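PDB 5DE0: deferrochelatase from Vibrio cholerae, which binds heme b and probably works as a dye-decolorizing (DyP-type) peroxidase, oxidising substrates at the expense of peroxide. Local coordinates for residues B[214-217]-B[218-222]; B[262-266]-B[267-271]. One frame throughout, in Å; residues are numbered along the deposited sequence.

Contact 1 (B[214-217]-B[218-222]). With HEM (protoporphyrin IX containing Fe), chain F.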
loop_
_atom_site.group_PDB
_atom_site.type_symbol
_atom_site.label_atom_id
_atom_site.label_comp_id
_atom_site.label_asym_id
_atom_site.label_seq_id
_atom_site.Cartn_x
_atom_site.Cartn_y
_atom_site.Cartn_z
ATOM N N ALA B 214 27.892 -5.540 19.207
ATOM C CA ALA B 214 27.318 -6.164 18.022
ATOM C C ALA B 214 25.834 -5.836 17.871
ATOM O O ALA B 214 25.219 -6.174 16.860
ATOM C CB ALA B 214 27.524 -7.670 18.067
ATOM N N SER B 215 25.261 -5.179 18.874
ATOM C CA SER B 215 23.880 -4.719 18.776
ATOM C C SER B 215 23.791 -3.621 17.726
ATOM O O SER B 215 24.800 -3.000 17.390
ATOM C CB SER B 215 23.369 -4.205 20.122
ATOM O OG SER B 215 23.901 -2.925 20.410
ATOM N N HIS B 216 22.588 -3.377 17.216
ATOM C CA HIS B 216 22.410 -2.419 16.129
ATOM C C HIS B 216 22.877 -1.015 16.504
ATOM O O HIS B 216 23.644 -0.394 15.766
ATOM C CB HIS B 216 20.950 -2.370 15.687
ATOM C CG HIS B 216 20.728 -1.520 14.477
ATOM N ND1 HIS B 216 21.283 -1.817 13.252
ATOM C CD2 HIS B 216 20.030 -0.373 14.308
ATOM C CE1 HIS B 216 20.928 -0.895 12.375
ATOM N NE2 HIS B 216 20.169 -0.007 12.991
ATOM N N VAL B 217 22.410 -0.519 17.644
ATOM C CA VAL B 217 22.836 0.787 18.135
ATOM C C VAL B 217 24.340 0.778 18.392
ATOM O O VAL B 217 25.031 1.757 18.116
ATOM C CB VAL B 217 22.079 1.187 19.418
ATOM C CG1 VAL B 217 22.632 2.484 19.992
ATOM C CG2 VAL B 217 20.591 1.325 19.128
ATOM N N GLY B 218 24.848 -0.342 18.898
ATOM C CA GLY B 218 26.276 -0.502 19.106
ATOM C C GLY B 218 27.061 -0.376 17.812
ATOM O O GLY B 218 28.216 0.051 17.812
ATOM N N ARG B 219 26.423 -0.743 16.703
ATOM C CA ARG B 219 27.049 -0.673 15.389
ATOM C C ARG B 219 26.971 0.726 14.779
ATOM O O ARG B 219 27.901 1.162 14.101
ATOM C CB ARG B 219 26.400 -1.678 14.433
ATOM C CG ARG B 219 26.577 -3.143 14.806
ATOM C CD ARG B 219 27.964 -3.665 14.452
ATOM N NE ARG B 219 28.972 -3.296 15.442
ATOM C CZ ARG B 219 30.255 -3.632 15.362
ATOM N NH1 ARG B 219 30.691 -4.349 14.335
ATOM N NH2 ARG B 219 31.102 -3.252 16.309
ATOM N N VAL B 220 25.866 1.424 15.018
ATOM C CA VAL B 220 25.614 2.688 14.335
ATOM C C VAL B 220 25.888 3.916 15.197
ATOM O O VAL B 220 25.994 5.026 14.672
ATOM C CB VAL B 220 24.159 2.764 13.820
ATOM C CG1 VAL B 220 23.865 1.592 12.899
ATOM C CG2 VAL B 220 23.183 2.796 14.983
ATOM N N ASP B 221 25.993 3.732 16.511
ATOM C CA ASP B 221 26.364 4.841 17.385
ATOM C C ASP B 221 27.877 5.006 17.365
ATOM O O ASP B 221 28.581 4.537 18.263
ATOM C CB ASP B 221 25.867 4.616 18.815
ATOM C CG ASP B 221 26.109 5.814 19.714
ATOM O OD1 ASP B 221 27.188 5.885 20.338
ATOM O OD2 ASP B 221 25.217 6.685 19.795
ATOM N N ILE B 222 28.372 5.672 16.329
ATOM C CA ILE B 222 29.805 5.833 16.135
ATOM C C ILE B 222 30.251 7.278 16.338
ATOM O O ILE B 222 29.684 8.201 15.741
ATOM C CB ILE B 222 30.230 5.375 14.721
ATOM C CG1 ILE B 222 29.765 3.940 14.467
ATOM C CG2 ILE B 222 31.739 5.488 14.554
ATOM C CD1 ILE B 222 29.999 3.474 13.051
HETATM C CHA HEM F . 18.726 3.697 15.566
HETATM C CHB HEM F . 21.169 4.115 11.397
HETATM C CHC HEM F . 18.904 0.190 9.627
HETATM C CHD HEM F . 15.889 0.324 13.424
HETATM C C1A HEM F . 19.589 4.152 14.594
HETATM C C2A HEM F . 20.478 5.292 14.703
HETATM C C3A HEM F . 21.149 5.407 13.552
HETATM C C4A HEM F . 20.710 4.344 12.673
HETATM C CMA HEM F . 22.208 6.475 13.201
HETATM C CAA HEM F . 20.620 6.206 15.940
HETATM C CBA HEM F . 21.904 5.833 16.679
HETATM C CGA HEM F . 21.989 6.590 17.976
HETATM O O1A HEM F . 21.314 6.178 18.954
HETATM O O2A HEM F . 22.736 7.600 18.027
HETATM C C1B HEM F . 20.832 3.047 10.598
HETATM C C2B HEM F . 21.512 2.664 9.381
HETATM C C3B HEM F . 20.902 1.591 8.878
HETATM C C4B HEM F . 19.800 1.236 9.765
HETATM C CMB HEM F . 22.731 3.379 8.756
HETATM C CAB HEM F . 21.358 0.903 7.572
HETATM C CBB HEM F . 20.711 -0.135 7.047
HETATM C C1C HEM F . 17.861 -0.104 10.482
HETATM C C2C HEM F . 16.864 -1.144 10.301
HETATM C C3C HEM F . 16.029 -1.099 11.357
HETATM C C4C HEM F . 16.482 -0.037 12.233
HETATM C CMC HEM F . 16.821 -2.096 9.082
HETATM C CAC HEM F . 14.792 -1.969 11.699
HETATM C CBC HEM F . 14.392 -3.036 11.001
HETATM C C1D HEM F . 16.423 1.141 14.399
HETATM C C2D HEM F . 15.996 1.182 15.779
HETATM C C3D HEM F . 16.881 2.239 16.450
HETATM C C4D HEM F . 17.756 2.729 15.407
HETATM C CMD HEM F . 14.883 0.344 16.444
HETATM C CAD HEM F . 16.846 2.677 17.928
HETATM C CBD HEM F . 15.829 3.793 18.134
HETATM C CGD HEM F . 16.256 5.025 17.380
HETATM O O1D HEM F . 15.735 5.251 16.257
HETATM O O2D HEM F . 17.116 5.785 17.897
HETATM N NA HEM F . 19.758 3.598 13.341
HETATM N NB HEM F . 19.795 2.154 10.803
HETATM N NC HEM F . 17.596 0.547 11.672
HETATM N ND HEM F . 17.454 2.059 14.225
HETATM FE FE HEM F . 18.692 2.030 12.561
#
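Val220 lays its CG1 methyl over one face of the His216 imidazole, a CH-pi contact in which CG1 stands 4.1 Å from the ring centroid, displaced toward the rim. The ring is the proximal ligand of the heme: NE2 of His216 lies 2.6 Å from the iron. With CG anti to the backbone N (chi1 -174°), the imidazole is carried off the helix toward the porphyrin. At its far side ND1 of His216 is hydrogen-bonded to Asp275 OD2, a His-Asp pair, as in other heme peroxidases, which restrains the rotation of the ring. Val220, branched at CB, suits two surfaces at once, because its CG2 methyl packs on the porphyrin, 3.6 Å from HEM C3A.

The helix starts with Ser215 as N-cap. Its chi1 of 76° folds OG back to accept from Gly218 N at 3.1 Å, and OG is also hydrogen-bonded to Pro212 O; glycine, without a beta carbon, tolerates so close a hydroxyl. Further on, His216 O takes Val220 N in the carbonyl plane and Arg219 N from above it. Asp221 N reaches Val217 O at 2.7 Å just past the helix, where Asp221 is the centre of an inverse gamma turn.

Helix 216-220 lies beside helix 257-266 at the heme; Met266 of the latter touches both His216 and Val220. Backbone bonds from His216 and Val217 tie it to Val197 and Ile198, at the end of helix 191-198.

Contact 2 (B[262-266]-B[267-271]); sequences MLESM and YGVTD. With HEM (protoporphyrin IX containing Fe), chain F.
Glu264 and Val269 meet through their aliphatic parts: Glu264 CB lies 3.7 Å from Val269 CB, and CG1 of Val269 also packs against the Glu264 CG methylene. The extended glutamate sends its carboxylate onward, where OE1 accepts from a water that also bonds to Thr270 OG1, and OE2 makes a salt bridge with Lys260 one turn back. On the heme side Met262, extended beyond CG, brings CE to 3.7 Å from HEM CMA, and Met266 reaches a vinyl group; an unbranched, apolar thioether suits the porphyrin edge. Next to Glu264 on the helix, Leu263 meets Tyr267, one turn further on: the two run alongside each other in the same direction, with CD2 of Leu263 4.1 Å from CE2 of Tyr267. The tyrosine ring turns its edge to the Leu263 carbonyl.

These contacts ride on the end of helix 257-266. Tyr267 N still closes a regular helical bond to Leu263 O at 2.9 Å, but Gly268 then takes a positive phi (74°), readily adopted by glycine, and reverses the chain. Val269 N comes back to Glu264 O at 2.8 Å, a bond placed like the 6→1 bond of a Schellman motif, though without its 5→2 partner the motif is incomplete. Glu264 O accepts Thr270 N as well, from above its carbonyl plane. A second water joins Ser265 O to Asp271 N. Farther out, Leu263 and Tyr267 both pack on Gln177 of strand 172-181.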
loop_
_atom_site.group_PDB
_atom_site.type_symbol
_atom_site.label_atom_id
_atom_site.label_comp_id
_atom_site.label_asym_id
_atom_site.label_seq_id
_atom_site.Cartn_x
_atom_site.Cartn_y
_atom_site.Cartn_z
ATOM N N MET B 262 28.800 3.740 8.967
ATOM C CA MET B 262 27.773 2.925 9.609
ATOM C C MET B 262 27.572 1.598 8.885
ATOM O O MET B 262 27.437 0.550 9.516
ATOM C CB MET B 262 26.443 3.681 9.675
ATOM C CG MET B 262 26.470 4.936 10.525
ATOM S SD MET B 262 24.918 5.846 10.426
ATOM C CE MET B 262 25.314 7.303 11.379
ATOM N N LEU B 263 27.553 1.647 7.556
ATOM C CA LEU B 263 27.339 0.449 6.748
ATOM C C LEU B 263 28.517 -0.519 6.846
ATOM O O LEU B 263 28.329 -1.733 6.919
ATOM C CB LEU B 263 27.084 0.830 5.287
ATOM C CG LEU B 263 25.706 1.422 4.985
ATOM C CD1 LEU B 263 25.657 1.981 3.571
ATOM C CD2 LEU B 263 24.619 0.376 5.184
ATOM N N GLU B 264 29.732 0.021 6.843
ATOM C CA GLU B 264 30.929 -0.802 6.980
ATOM C C GLU B 264 31.017 -1.403 8.379
ATOM O O GLU B 264 31.600 -2.472 8.574
ATOM C CB GLU B 264 32.184 0.016 6.671
ATOM C CG GLU B 264 32.407 0.264 5.185
ATOM C CD GLU B 264 33.594 1.163 4.911
ATOM O OE1 GLU B 264 34.155 1.726 5.874
ATOM O OE2 GLU B 264 33.967 1.304 3.727
ATOM N N SER B 265 30.429 -0.708 9.347
ATOM C CA SER B 265 30.370 -1.201 10.717
ATOM C C SER B 265 29.307 -2.288 10.853
ATOM O O SER B 265 29.491 -3.265 11.578
ATOM C CB SER B 265 30.081 -0.054 11.687
ATOM O OG SER B 265 29.947 -0.525 13.015
ATOM N N MET B 266 28.198 -2.115 10.140
ATOM C CA MET B 266 27.085 -3.057 10.206
ATOM C C MET B 266 27.386 -4.363 9.484
ATOM O O MET B 266 27.001 -5.437 9.942
ATOM C CB MET B 266 25.817 -2.432 9.617
ATOM C CG MET B 266 25.133 -1.418 10.519
ATOM S SD MET B 266 23.705 -0.667 9.720
ATOM C CE MET B 266 22.749 -2.123 9.303
ATOM N N TYR B 267 28.082 -4.267 8.355
ATOM C CA TYR B 267 28.290 -5.427 7.498
ATOM C C TYR B 267 29.680 -6.045 7.649
ATOM O O TYR B 267 30.164 -6.732 6.752
ATOM C CB TYR B 267 28.030 -5.047 6.038
ATOM C CG TYR B 267 26.556 -4.936 5.707
ATOM C CD1 TYR B 267 25.863 -6.017 5.176
ATOM C CD2 TYR B 267 25.855 -3.758 5.940
ATOM C CE1 TYR B 267 24.516 -5.928 4.877
ATOM C CE2 TYR B 267 24.504 -3.661 5.644
ATOM C CZ TYR B 267 23.841 -4.749 5.113
ATOM O OH TYR B 267 22.501 -4.660 4.816
ATOM N N GLY B 268 30.310 -5.797 8.793
ATOM C CA GLY B 268 31.537 -6.483 9.160
ATOM C C GLY B 268 32.806 -6.080 8.431
ATOM O O GLY B 268 33.776 -6.836 8.416
ATOM N N VAL B 269 32.811 -4.893 7.833
ATOM C CA VAL B 269 34.002 -4.397 7.150
ATOM C C VAL B 269 34.975 -3.772 8.148
ATOM O O VAL B 269 36.192 -3.923 8.025
ATOM C CB VAL B 269 33.644 -3.363 6.065
ATOM C CG1 VAL B 269 34.906 -2.773 5.446
ATOM C CG2 VAL B 269 32.771 -3.998 4.997
ATOM N N THR B 270 34.428 -3.086 9.146
ATOM C CA THR B 270 35.241 -2.377 10.127
ATOM C C THR B 270 35.837 -3.314 11.181
ATOM O O THR B 270 37.057 -3.401 11.325
ATOM C CB THR B 270 34.424 -1.284 10.841
ATOM O OG1 THR B 270 33.742 -0.481 9.869
ATOM C CG2 THR B 270 35.333 -0.400 11.682
ATOM N N ASP B 271 34.969 -4.011 11.909
ATOM C CA ASP B 271 35.383 -4.842 13.037
ATOM C C ASP B 271 35.516 -6.314 12.674
ATOM O O ASP B 271 36.271 -7.052 13.307
ATOM C CB ASP B 271 34.387 -4.700 14.191
ATOM C CG ASP B 271 34.465 -3.349 14.867
ATOM O OD1 ASP B 271 33.847 -3.188 15.940
ATOM O OD2 ASP B 271 35.148 -2.452 14.331
HETATM C CHA HEM F . 18.726 3.697 15.566
HETATM C CHB HEM F . 21.169 4.115 11.397
HETATM C CHC HEM F . 18.904 0.190 9.627
HETATM C CHD HEM F . 15.889 0.324 13.424
HETATM C C1A HEM F . 19.589 4.152 14.594
HETATM C C2A HEM F . 20.478 5.292 14.703
HETATM C C3A HEM F . 21.149 5.407 13.552
HETATM C C4A HEM F . 20.710 4.344 12.673
HETATM C CMA HEM F . 22.208 6.475 13.201
HETATM C CAA HEM F . 20.620 6.206 15.940
HETATM C CBA HEM F . 21.904 5.833 16.679
HETATM C CGA HEM F . 21.989 6.590 17.976
HETATM O O1A HEM F . 21.314 6.178 18.954
HETATM O O2A HEM F . 22.736 7.600 18.027
HETATM C C1B HEM F . 20.832 3.047 10.598
HETATM C C2B HEM F . 21.512 2.664 9.381
HETATM C C3B HEM F . 20.902 1.591 8.878
HETATM C C4B HEM F . 19.800 1.236 9.765
HETATM C CMB HEM F . 22.731 3.379 8.756
HETATM C CAB HEM F . 21.358 0.903 7.572
HETATM C CBB HEM F . 20.711 -0.135 7.047
HETATM C C1C HEM F . 17.861 -0.104 10.482
HETATM C C2C HEM F . 16.864 -1.144 10.301
HETATM C C3C HEM F . 16.029 -1.099 11.357
HETATM C C4C HEM F . 16.482 -0.037 12.233
HETATM C CMC HEM F . 16.821 -2.096 9.082
HETATM C CAC HEM F . 14.792 -1.969 11.699
HETATM C CBC HEM F . 14.392 -3.036 11.001
HETATM C C1D HEM F . 16.423 1.141 14.399
HETATM C C2D HEM F . 15.996 1.182 15.779
HETATM C C3D HEM F . 16.881 2.239 16.450
HETATM C C4D HEM F . 17.756 2.729 15.407
HETATM C CMD HEM F . 14.883 0.344 16.444
HETATM C CAD HEM F . 16.846 2.677 17.928
HETATM C CBD HEM F . 15.829 3.793 18.134
HETATM C CGD HEM F . 16.256 5.025 17.380
HETATM O O1D HEM F . 15.735 5.251 16.257
HETATM O O2D HEM F . 17.116 5.785 17.897
HETATM N NA HEM F . 19.758 3.598 13.341
HETATM N NB HEM F . 19.795 2.154 10.803
HETATM N NC HEM F . 17.596 0.547 11.672
HETATM N ND HEM F . 17.454 2.059 14.225
HETATM FE FE HEM F . 18.692 2.030 12.561
HETATM O O HOH W 1 35.416 0.232 7.597
HETATM O O HOH W 2 32.438 -4.360 11.573
#

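Contacts 1 and 2, with centres about 10 Å apart, lie against each other beside the same heme. Met266 of contact 2 puts its CE 3.8 Å from CE1 of His216, and its SD lies 3.5 Å from the vinyl carbon HEM CAB, so a flexible thioether fills the corner between proximal ligand and porphyrin. Two polar links join them as well: Arg219 NH2 forms a salt bridge with Asp271 OD1 at 2.8 Å, and Arg219 O is probably hydrogen-bonded to Ser265 OG at 2.9 Å. Ile222 CD1 packs 3.8 Å from Ser265 CB. Val220 of contact 1 and Met262 of contact 2 share one pyrrole of the heme, touching HEM C3A and the methyl HEM CMA that it carries.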